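Local coordinates for putative molybdenum cofactor biosynthesis protein D2 (MoaD2) / thiamine S (Mycobacterium smegmatis, PDB 6JC0) that probably serves as the small, ubiquitin-like sulfur-carrier subunit of molybdopterin synthase in molybdenum cofactor biosynthesis, at residues B[6-11]-B[27-32]; B[59-64]-B[75-80]; B[18-23]-B[48-53]. All coordinates share one frame; numbering follows the deposited sequence.

Contact 1: B[6-11]-B[27-32]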
loop_
_atom_site.group_PDB
_atom_site.type_symbol
_atom_site.label_atom_id
_atom_site.label_comp_id
_atom_site.label_asym_id
_atom_site.label_seq_id
_atom_site.Cartn_x
_atom_site.Cartn_y
_atom_site.Cartn_z
ATOM N N THR B 6 -19.393 -21.167 48.370
ATOM C CA THR B 6 -19.514 -20.470 47.098
ATOM C C THR B 6 -18.437 -19.412 46.919
ATOM O O THR B 6 -17.785 -18.991 47.875
ATOM C CB THR B 6 -20.891 -19.790 46.950
ATOM O OG1 THR B 6 -21.003 -18.713 47.889
ATOM C CG2 THR B 6 -22.013 -20.789 47.186
ATOM N N VAL B 7 -18.270 -18.979 45.676
ATOM C CA VAL B 7 -17.284 -17.972 45.341
ATOM C C VAL B 7 -17.934 -16.908 44.457
ATOM O O VAL B 7 -18.779 -17.223 43.620
ATOM C CB VAL B 7 -16.063 -18.609 44.641
ATOM C CG1 VAL B 7 -16.459 -19.245 43.314
ATOM C CG2 VAL B 7 -15.001 -17.592 44.436
ATOM N N ARG B 8 -17.566 -15.648 44.657
ATOM C CA ARG B 8 -18.205 -14.573 43.908
ATOM C C ARG B 8 -17.428 -14.211 42.647
ATOM O O ARG B 8 -16.244 -13.883 42.699
ATOM C CB ARG B 8 -18.386 -13.335 44.784
ATOM C CG ARG B 8 -19.125 -12.209 44.081
ATOM C CD ARG B 8 -19.652 -11.176 45.059
ATOM N NE ARG B 8 -20.768 -11.690 45.851
ATOM C CZ ARG B 8 -22.033 -11.692 45.444
ATOM N NH1 ARG B 8 -22.347 -11.214 44.246
ATOM N NH2 ARG B 8 -22.984 -12.175 46.230
ATOM N N VAL B 9 -18.114 -14.274 41.514
ATOM C CA VAL B 9 -17.501 -14.000 40.221
ATOM C C VAL B 9 -18.136 -12.781 39.566
ATOM O O VAL B 9 -19.359 -12.667 39.496
ATOM C CB VAL B 9 -17.630 -15.216 39.270
ATOM C CG1 VAL B 9 -17.389 -14.807 37.822
ATOM C CG2 VAL B 9 -16.672 -16.324 39.685
ATOM N N THR B 10 -17.298 -11.864 39.097
ATOM C CA THR B 10 -17.770 -10.746 38.300
ATOM C C THR B 10 -17.725 -11.130 36.824
ATOM O O THR B 10 -16.706 -11.614 36.329
ATOM C CB THR B 10 -16.929 -9.475 38.544
ATOM O OG1 THR B 10 -16.948 -9.151 39.938
ATOM C CG2 THR B 10 -17.483 -8.295 37.751
ATOM N N VAL B 11 -18.840 -10.941 36.129
ATOM C CA VAL B 11 -18.894 -11.232 34.705
ATOM C C VAL B 11 -19.008 -9.936 33.917
ATOM O O VAL B 11 -19.894 -9.128 34.176
ATOM C CB VAL B 11 -20.083 -12.153 34.345
ATOM C CG1 VAL B 11 -20.137 -12.387 32.833
ATOM C CG2 VAL B 11 -19.979 -13.477 35.085
ATOM N N SER B 27 -22.589 -9.470 39.037
ATOM C CA SER B 27 -21.843 -10.218 40.034
ATOM C C SER B 27 -22.638 -11.463 40.399
ATOM O O SER B 27 -23.867 -11.420 40.488
ATOM C CB SER B 27 -21.564 -9.362 41.269
ATOM O OG SER B 27 -20.661 -10.020 42.140
ATOM N N LEU B 28 -21.939 -12.571 40.608
ATOM C CA LEU B 28 -22.604 -13.857 40.726
ATOM C C LEU B 28 -21.979 -14.759 41.780
ATOM O O LEU B 28 -20.758 -14.865 41.870
ATOM C CB LEU B 28 -22.581 -14.570 39.374
ATOM C CG LEU B 28 -23.866 -15.282 38.980
ATOM C CD1 LEU B 28 -24.964 -14.254 38.771
ATOM C CD2 LEU B 28 -23.643 -16.120 37.731
ATOM N N GLU B 29 -22.826 -15.416 42.567
ATOM C CA GLU B 29 -22.365 -16.464 43.467
ATOM C C GLU B 29 -22.450 -17.823 42.781
ATOM O O GLU B 29 -23.530 -18.247 42.365
ATOM C CB GLU B 29 -23.188 -16.482 44.758
ATOM C CG GLU B 29 -22.764 -15.460 45.798
ATOM C CD GLU B 29 -23.548 -15.594 47.095
ATOM O OE1 GLU B 29 -24.778 -15.810 47.030
ATOM O OE2 GLU B 29 -22.933 -15.492 48.178
ATOM N N ILE B 30 -21.313 -18.502 42.659
ATOM C CA ILE B 30 -21.296 -19.851 42.109
ATOM C C ILE B 30 -20.572 -20.809 43.044
ATOM O O ILE B 30 -19.679 -20.402 43.790
ATOM C CB ILE B 30 -20.618 -19.903 40.734
ATOM C CG1 ILE B 30 -19.156 -19.474 40.856
ATOM C CG2 ILE B 30 -21.380 -19.046 39.721
ATOM C CD1 ILE B 30 -18.346 -19.753 39.635
ATOM N N ALA B 31 -20.963 -22.080 42.997
ATOM C CA ALA B 31 -20.333 -23.106 43.819
ATOM C C ALA B 31 -18.838 -23.162 43.541
ATOM O O ALA B 31 -18.412 -23.175 42.384
ATOM C CB ALA B 31 -20.970 -24.462 43.565
ATOM N N THR B 32 -18.047 -23.175 44.608
ATOM C CA THR B 32 -16.599 -23.260 44.485
ATOM C C THR B 32 -16.224 -24.512 43.707
ATOM O O THR B 32 -16.696 -25.609 44.014
ATOM C CB THR B 32 -15.915 -23.272 45.864
ATOM O OG1 THR B 32 -16.361 -22.142 46.624
ATOM C CG2 THR B 32 -14.400 -23.209 45.712
#
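With CG set opposite the backbone N (chi1 -176°) and a bend further out at chi3, the side chain of R8 turns across the neighbouring strand and brings its guanidinium group to S27 at the edge, with E29 CG over one face. S27 holds its hydroxyl in the corresponding place, OG opposite its own N: R8 NH1 donates to S27 OG at 3.0 Å, with the oxygen almost exactly in the guanidinium plane. E29 CG lies 3.3 Å from R8 NH2, and the carboxylate plane is turned 23° from that of the guanidinium. The charge pairing is long, 3.8 Å from R8 NH2 to E29 OE2.

These groups line one face of the first two strands of the ubiquitin-like (beta-grasp) fold, antiparallel neighbours in the sheet, joined here through helix 16-21. V7 pairs with I30 and V9 with L28 through reciprocal N-H...O bonds, the shortest from V9 N to L28 O at 2.7 Å. The L28 N to V9 O bond is the most bent, at 138°. R8 and E29 form a non-hydrogen-bonded pair between these two, and R8 CA makes a C-H...O contact with L28 O.

On the face of V7, V9, L28 and I30 the contact is apolar. V7 and I30 run side by side, V7 CG1 lying 3.7 Å from I30 CG1, while the far end of the isoleucine reaches V9, I30 CD1 to V9 CG2 being 3.8 Å. Helix 36-44 packs on this face, where its L39 touches both L28 and I30.

Contact 2: B[59-64]-B[75-80]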
loop_
_atom_site.group_PDB
_atom_site.type_symbol
_atom_site.label_atom_id
_atom_site.label_comp_id
_atom_site.label_asym_id
_atom_site.label_seq_id
_atom_site.Cartn_x
_atom_site.Cartn_y
_atom_site.Cartn_z
ATOM N N TYR B 59 -13.274 -16.614 26.281
ATOM C CA TYR B 59 -13.361 -16.154 27.662
ATOM C C TYR B 59 -12.012 -15.814 28.280
ATOM O O TYR B 59 -10.999 -16.464 28.007
ATOM C CB TYR B 59 -14.077 -17.209 28.516
ATOM C CG TYR B 59 -15.451 -17.543 27.986
ATOM C CD1 TYR B 59 -16.560 -16.786 28.351
ATOM C CD2 TYR B 59 -15.635 -18.591 27.092
ATOM C CE1 TYR B 59 -17.818 -17.074 27.848
ATOM C CE2 TYR B 59 -16.888 -18.883 26.582
ATOM C CZ TYR B 59 -17.975 -18.124 26.969
ATOM O OH TYR B 59 -19.223 -18.415 26.470
ATOM N N LEU B 60 -12.016 -14.777 29.112
ATOM C CA LEU B 60 -10.861 -14.428 29.922
ATOM C C LEU B 60 -11.195 -14.564 31.401
ATOM O O LEU B 60 -12.299 -14.235 31.825
ATOM C CB LEU B 60 -10.404 -12.998 29.634
ATOM C CG LEU B 60 -10.383 -12.515 28.186
ATOM C CD1 LEU B 60 -10.089 -11.027 28.153
ATOM C CD2 LEU B 60 -9.365 -13.294 27.361
ATOM N N CYS B 61 -10.237 -15.054 32.177
ATOM C CA CYS B 61 -10.326 -15.022 33.634
ATOM C C CYS B 61 -9.244 -14.082 34.139
ATOM O O CYS B 61 -8.058 -14.374 33.988
ATOM C CB CYS B 61 -10.152 -16.417 34.236
ATOM S SG CYS B 61 -11.533 -17.542 33.956
ATOM N N ASP B 62 -9.653 -12.960 34.728
ATOM C CA ASP B 62 -8.731 -11.876 35.056
ATOM C C ASP B 62 -7.902 -11.516 33.824
ATOM O O ASP B 62 -6.680 -11.401 33.893
ATOM C CB ASP B 62 -7.824 -12.256 36.230
ATOM C CG ASP B 62 -8.586 -12.398 37.539
ATOM O OD1 ASP B 62 -9.712 -11.866 37.640
ATOM O OD2 ASP B 62 -8.056 -13.038 38.471
ATOM N N GLU B 63 -8.591 -11.372 32.695
ATOM C CA GLU B 63 -7.990 -11.015 31.408
ATOM C C GLU B 63 -6.904 -11.981 30.920
ATOM O O GLU B 63 -6.069 -11.612 30.097
ATOM C CB GLU B 63 -7.425 -9.591 31.465
ATOM C CG GLU B 63 -8.492 -8.525 31.683
ATOM C CD GLU B 63 -7.965 -7.113 31.505
ATOM O OE1 GLU B 63 -6.729 -6.935 31.467
ATOM O OE2 GLU B 63 -8.790 -6.179 31.400
ATOM N N VAL B 64 -6.922 -13.215 31.418
ATOM C CA VAL B 64 -6.073 -14.275 30.872
ATOM C C VAL B 64 -6.943 -15.260 30.093
ATOM O O VAL B 64 -7.928 -15.767 30.620
ATOM C CB VAL B 64 -5.302 -15.032 31.974
ATOM C CG1 VAL B 64 -4.503 -16.181 31.368
ATOM C CG2 VAL B 64 -4.387 -14.086 32.736
ATOM N N THR B 75 -11.709 -19.194 43.222
ATOM C CA THR B 75 -11.300 -17.953 43.856
ATOM C C THR B 75 -12.064 -16.818 43.196
ATOM O O THR B 75 -12.358 -16.898 42.005
ATOM C CB THR B 75 -9.766 -17.740 43.738
ATOM O OG1 THR B 75 -9.426 -16.403 44.123
ATOM C CG2 THR B 75 -9.294 -17.991 42.313
ATOM N N PRO B 76 -12.430 -15.780 43.973
ATOM C CA PRO B 76 -13.140 -14.622 43.415
ATOM C C PRO B 76 -12.414 -14.085 42.191
ATOM O O PRO B 76 -11.191 -13.948 42.217
ATOM C CB PRO B 76 -13.129 -13.617 44.565
ATOM C CG PRO B 76 -13.111 -14.480 45.786
ATOM C CD PRO B 76 -12.248 -15.659 45.432
ATOM N N GLN B 77 -13.162 -13.800 41.133
ATOM C CA GLN B 77 -12.580 -13.639 39.807
ATOM C C GLN B 77 -13.421 -12.762 38.903
ATOM O O GLN B 77 -14.626 -12.632 39.103
ATOM C CB GLN B 77 -12.436 -15.004 39.144
ATOM C CG GLN B 77 -11.039 -15.503 38.966
ATOM C CD GLN B 77 -11.039 -16.911 38.426
ATOM O OE1 GLN B 77 -10.916 -17.125 37.223
ATOM N NE2 GLN B 77 -11.192 -17.885 39.315
ATOM N N THR B 78 -12.787 -12.195 37.884
ATOM C CA THR B 78 -13.516 -11.523 36.821
ATOM C C THR B 78 -13.482 -12.386 35.567
ATOM O O THR B 78 -12.409 -12.755 35.087
ATOM C CB THR B 78 -12.933 -10.137 36.516
ATOM O OG1 THR B 78 -13.019 -9.320 37.689
ATOM C CG2 THR B 78 -13.703 -9.473 35.386
ATOM N N VAL B 79 -14.656 -12.730 35.054
ATOM C CA VAL B 79 -14.749 -13.489 33.814
ATOM C C VAL B 79 -15.266 -12.591 32.689
ATOM O O VAL B 79 -16.371 -12.046 32.776
ATOM C CB VAL B 79 -15.674 -14.717 33.961
ATOM C CG1 VAL B 79 -15.808 -15.447 32.630
ATOM C CG2 VAL B 79 -15.152 -15.663 35.032
ATOM N N ASP B 80 -14.463 -12.429 31.642
ATOM C CA ASP B 80 -14.873 -11.628 30.486
ATOM C C ASP B 80 -15.457 -12.502 29.376
ATOM O O ASP B 80 -14.893 -13.540 29.031
ATOM C CB ASP B 80 -13.692 -10.820 29.934
ATOM C CG ASP B 80 -13.254 -9.701 30.865
ATOM O OD1 ASP B 80 -13.931 -9.468 31.884
ATOM O OD2 ASP B 80 -12.236 -9.043 30.570
HETATM O O HOH W 1 -8.973 -13.059 41.101
HETATM O O HOH W 2 -11.253 -11.121 32.792
#
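Backbone hydrogen bonds join L60 and D80 in both directions, and D80 N to L60 O is the shorter at 2.8 Å. D62 and T78 are gripped twice: D62 N donates to T78 O at 2.8 Å, and T78 N returns a bond to the side-chain D62 OD1 at 3.1 Å, meeting the syn side 29° out of the carboxylate plane. This carboxylate thus stands in for a backbone carbonyl where strand 58-61 gives way to a type I' turn, C61 to V64.

Two waters continue the network: one donates to D62 OD2 and P76 O; the other accepts from E63 N and donates to T78 O.

The pair belongs to the mixed sheet of the beta-grasp fold, with strand 77-82 central and strand 58-61 nearer the edge.

E63 OE2 and D80 OD2 lie 4.6 Å apart, but both form salt bridges to R12, which would offset their repulsion. D80 OD2 also bonds a polar side chain of another protein chain.

Nonpolar packing sets L60 CD1 4.0 Å from D80 CB. On the other face, Q77 OE1 abuts C61 CB at 3.2 Å, while Q77 NE2 donates to T75 O; C61 SG lies 4.2 Å from V79 CG2.

Contact 3: B[18-23]-B[48-53]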
loop_
_atom_site.group_PDB
_atom_site.type_symbol
_atom_site.label_atom_id
_atom_site.label_comp_id
_atom_site.label_asym_id
_atom_site.label_seq_id
_atom_site.Cartn_x
_atom_site.Cartn_y
_atom_site.Cartn_z
ATOM N N ALA B 18 -23.002 -8.414 25.564
ATOM C CA ALA B 18 -23.626 -7.347 26.340
ATOM C C ALA B 18 -24.994 -7.000 25.781
ATOM O O ALA B 18 -25.941 -6.766 26.533
ATOM C CB ALA B 18 -22.733 -6.105 26.364
ATOM N N ALA B 19 -25.092 -6.966 24.454
ATOM C CA ALA B 19 -26.343 -6.629 23.794
ATOM C C ALA B 19 -27.416 -7.665 24.106
ATOM O O ALA B 19 -28.556 -7.319 24.396
ATOM C CB ALA B 19 -26.134 -6.510 22.289
ATOM N N ALA B 20 -27.042 -8.937 24.059
ATOM C CA ALA B 20 -27.996 -10.015 24.293
ATOM C C ALA B 20 -28.360 -10.139 25.773
ATOM O O ALA B 20 -29.500 -10.458 26.115
ATOM C CB ALA B 20 -27.437 -11.332 23.770
ATOM N N ALA B 21 -27.390 -9.882 26.645
ATOM C CA ALA B 21 -27.612 -9.981 28.086
ATOM C C ALA B 21 -28.406 -8.793 28.617
ATOM O O ALA B 21 -29.047 -8.885 29.665
ATOM C CB ALA B 21 -26.283 -10.096 28.825
ATOM N N GLY B 22 -28.350 -7.676 27.900
ATOM C CA GLY B 22 -29.039 -6.470 28.327
ATOM C C GLY B 22 -28.247 -5.681 29.352
ATOM O O GLY B 22 -28.626 -4.571 29.722
ATOM N N ILE B 23 -27.140 -6.256 29.810
ATOM C CA ILE B 23 -26.280 -5.598 30.787
ATOM C C ILE B 23 -24.819 -5.717 30.386
ATOM O O ILE B 23 -24.459 -6.556 29.561
ATOM C CB ILE B 23 -26.457 -6.190 32.200
ATOM C CG1 ILE B 23 -26.192 -7.698 32.182
ATOM C CG2 ILE B 23 -27.850 -5.891 32.741
ATOM C CD1 ILE B 23 -26.261 -8.351 33.551
ATOM N N PRO B 48 -32.521 -17.179 25.588
ATOM C CA PRO B 48 -32.012 -17.921 24.431
ATOM C C PRO B 48 -31.054 -17.120 23.553
ATOM O O PRO B 48 -30.162 -17.711 22.947
ATOM C CB PRO B 48 -33.285 -18.262 23.655
ATOM C CG PRO B 48 -34.330 -18.356 24.707
ATOM C CD PRO B 48 -33.987 -17.290 25.706
ATOM N N GLU B 49 -31.238 -15.805 23.482
ATOM C CA GLU B 49 -30.398 -14.963 22.635
ATOM C C GLU B 49 -28.968 -14.920 23.166
ATOM O O GLU B 49 -28.013 -15.090 22.408
ATOM C CB GLU B 49 -30.964 -13.545 22.534
ATOM C CG GLU B 49 -32.417 -13.470 22.083
ATOM C CD GLU B 49 -33.400 -13.582 23.237
ATOM O OE1 GLU B 49 -33.471 -14.661 23.864
ATOM O OE2 GLU B 49 -34.099 -12.587 23.519
ATOM N N LEU B 50 -28.824 -14.691 24.466
ATOM C CA LEU B 50 -27.506 -14.706 25.088
ATOM C C LEU B 50 -26.884 -16.089 24.947
ATOM O O LEU B 50 -25.721 -16.218 24.565
ATOM C CB LEU B 50 -27.583 -14.306 26.563
ATOM C CG LEU B 50 -26.251 -14.364 27.315
ATOM C CD1 LEU B 50 -25.201 -13.501 26.621
ATOM C CD2 LEU B 50 -26.417 -13.956 28.774
ATOM N N ALA B 51 -27.678 -17.117 25.243
ATOM C CA ALA B 51 -27.231 -18.501 25.122
ATOM C C ALA B 51 -26.674 -18.764 23.727
ATOM O O ALA B 51 -25.658 -19.442 23.570
ATOM C CB ALA B 51 -28.373 -19.458 25.430
ATOM N N ARG B 52 -27.345 -18.201 22.726
ATOM C CA ARG B 52 -26.938 -18.324 21.331
ATOM C C ARG B 52 -25.593 -17.636 21.073
ATOM O O ARG B 52 -24.694 -18.219 20.470
ATOM C CB ARG B 52 -28.020 -17.733 20.420
ATOM C CG ARG B 52 -28.174 -18.431 19.079
ATOM C CD ARG B 52 -29.325 -17.843 18.260
ATOM N NE ARG B 52 -30.607 -17.914 18.962
ATOM C CZ ARG B 52 -31.286 -16.852 19.391
ATOM N NH1 ARG B 52 -30.813 -15.630 19.182
ATOM N NH2 ARG B 52 -32.442 -17.013 20.023
ATOM N N VAL B 53 -25.462 -16.397 21.539
ATOM C CA VAL B 53 -24.228 -15.636 21.366
ATOM C C VAL B 53 -23.052 -16.299 22.082
ATOM O O VAL B 53 -21.932 -16.312 21.565
ATOM C CB VAL B 53 -24.393 -14.185 21.873
ATOM C CG1 VAL B 53 -23.034 -13.496 22.036
ATOM C CG2 VAL B 53 -25.283 -13.393 20.923
#
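A20 points its methyl group toward helix 48-54 and meets backbone as much as side chain: A20 CB lies 3.6 Å from L50 CA and is also close to L50 N and the carbonyl carbon of E49. The small side chain lets the two helices come near, with A20 CA and L50 CA 4.8 Å apart. Beside this backbone contact, A20 CB touches L50 CB at 4.1 Å and, one helical turn further on, V53 CG2 at 4.1 Å.

L50 continues the contact along the first helix. With CG trans to its backbone N (chi1 177°), the leucine extends past A20 to A21, where both branches reach the methyl group; the nearer pair, L50 CD2 to A21 CB, is 3.9 Å apart.

Further out, N47 ties the two helices together through polar groups. Its OD1 accepts from L50 N near the start of helix 48-54, while its ND2 donates to A20 O near the end of helix 16-21. Y13, on strand 6-13, touches A18, A21, I23 and L50, so the same aromatic residue packs against both segments. After A21 the first helix stops at G22, whose positive phi (82°) turns the chain toward I23; G22 N still bonds A18 O. In the ubiquitin-like fold, the contact thus packs the end of the helix between the first two strands against the helix just before strand 58-61.

Nondirectional van der Waals packing, 182 Å² in all, therefore joins the segments themselves, and the directional bonds noted between the two helices come from N47.

In the fold
From the N terminus, strand 6-13 runs into helix 16-21 and returns as strand 25-31, and contact 1 closes this first loop. Contact 3 opens inside that loop and closes beyond it, so the two cross: helix 16-21 is held against helix 48-54 after the chain has passed through helix 36-44. Contact 2 follows in series with both, closing the short excursion between strands 58-61 and 77-82. Strand 77-82 lies beside strand 6-13, and backbone bonds from T10 to Q77 and V79 join contacts 1 and 2 within one mixed sheet. Contact 3 stands apart, its centre about 19 Å from each of the other two, and ties two helices together.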